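Local coordinates for protein putative cytochrome P450 hydroxylase (Chondromyces apiculatus DSM 436, PDB 6GMF) that probably acts as a haem-dependent cytochrome P450 monooxygenase that oxidises terpenes, at residues A[141-145]-A[146-150]. Residues are numbered along the deposited sequence; the frame is centred on the assembly and turned at random.
Sequences VIAEM and LGVAP
Val-148 folds back over Ala-143 just beyond the end of a helix, the apolar contact that often accompanies a Schellman motif, and the C-terminus of helix 136-145 illustrates it well. The CG2 branch of Val-148 lies beside the methyl of Ala-143, CG2 to CB 3.9 Å, and also rests near the carbonyl oxygen of that residue. Placing CG2 opposite the carbonyl carbon and next to the backbone N (chi1 173° for CG1) turns this branch back to the helix. The same two residues are joined through their backbones: Val-148 N donates to Ala-143 O over 3.0 Å in a nearly straight bond, 171° at the hydrogen. Inside this wider turn, Gly-147 N reaches Glu-144 O at 3.1 Å, coming from above the carbonyl plane instead of along a lone pair. Gly-147 makes the reversal with a positive phi of 73°, a value readily adopted without a side chain.

One residue earlier the helical i to i+4 pattern still holds, with Leu-146 N bonded to Ile-142 O at 2.9 Å. Here the side chains run alongside each other in the same direction, Ile-142 CG1 lying 4.2 Å from Leu-146 CD1. Leu-146 CG sits 3.4 Å from Ile-142 O and so covers the carbonyl that its own N-H uses.

Ile-142 touches the haem and, with Leu-146 beside it, packs on helix 220-251; Leu-146 also meets helix 204-210. Phe-156 of helix 153-163 covers Ala-143 and Val-148 together, while Glu-144 forms salt bridges with Arg-109 and Arg-153, tying the capped end to helices 107-119 and 153-163.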
# COMPACT_ATOMS: atom_id res chain seq x y z
N VAL A 141 -8.61 11.65 0.96
CA VAL A 141 -9.38 11.06 -0.11
C VAL A 141 -10.26 9.93 0.42
O VAL A 141 -11.48 9.95 0.16
CB VAL A 141 -8.49 10.54 -1.24
CG1 VAL A 141 -9.33 9.75 -2.23
CG2 VAL A 141 -7.78 11.69 -1.89
N ILE A 142 -9.72 9.05 1.26
CA ILE A 142 -10.52 7.92 1.75
C ILE A 142 -11.61 8.40 2.71
O ILE A 142 -12.73 7.84 2.69
CB ILE A 142 -9.70 6.73 2.30
CG1 ILE A 142 -10.45 5.41 2.15
CG2 ILE A 142 -9.26 6.96 3.74
CD1 ILE A 142 -10.70 5.00 0.70
N ALA A 143 -11.32 9.38 3.57
CA ALA A 143 -12.38 9.94 4.43
C ALA A 143 -13.51 10.53 3.57
O ALA A 143 -14.68 10.37 3.87
CB ALA A 143 -11.76 10.94 5.37
N GLU A 144 -13.18 11.20 2.48
CA GLU A 144 -14.26 11.77 1.65
C GLU A 144 -15.04 10.63 0.99
O GLU A 144 -16.29 10.69 0.93
CB GLU A 144 -13.68 12.75 0.63
CG GLU A 144 -13.28 14.01 1.36
CD GLU A 144 -12.89 15.20 0.53
OE1 GLU A 144 -13.15 15.18 -0.73
OE2 GLU A 144 -12.31 16.13 1.15
N MET A 145 -14.34 9.60 0.52
CA MET A 145 -15.02 8.47 -0.12
C MET A 145 -15.95 7.76 0.86
O MET A 145 -17.07 7.33 0.49
CB MET A 145 -14.02 7.46 -0.67
CG MET A 145 -13.38 7.94 -1.91
SD MET A 145 -12.31 6.65 -2.58
CE MET A 145 -13.40 5.24 -2.66
N LEU A 146 -15.53 7.66 2.11
CA LEU A 146 -16.36 7.05 3.15
C LEU A 146 -17.43 7.97 3.75
O LEU A 146 -18.16 7.56 4.65
CB LEU A 146 -15.43 6.56 4.25
CG LEU A 146 -14.61 5.33 3.91
CD1 LEU A 146 -13.53 5.12 4.94
CD2 LEU A 146 -15.50 4.09 3.79
N GLY A 147 -17.53 9.22 3.31
CA GLY A 147 -18.57 10.07 3.79
C GLY A 147 -18.37 10.55 5.22
O GLY A 147 -19.35 10.81 5.92
N VAL A 148 -17.12 10.70 5.66
CA VAL A 148 -16.84 11.17 7.04
C VAL A 148 -17.34 12.62 7.19
O VAL A 148 -17.08 13.42 6.34
CB VAL A 148 -15.34 11.06 7.36
CG1 VAL A 148 -15.01 11.70 8.70
CG2 VAL A 148 -14.85 9.63 7.37
N ALA A 149 -18.05 12.91 8.27
CA ALA A 149 -18.62 14.24 8.55
C ALA A 149 -17.46 15.20 8.81
O ALA A 149 -16.41 14.81 9.32
CB ALA A 149 -19.55 14.17 9.75
N PRO A 150 -17.55 16.48 8.39
CA PRO A 150 -16.41 17.38 8.54
C PRO A 150 -15.91 17.46 9.98
O PRO A 150 -14.67 17.52 10.17
CB PRO A 150 -16.90 18.73 8.02
CG PRO A 150 -18.09 18.34 7.15
CD PRO A 150 -18.73 17.15 7.84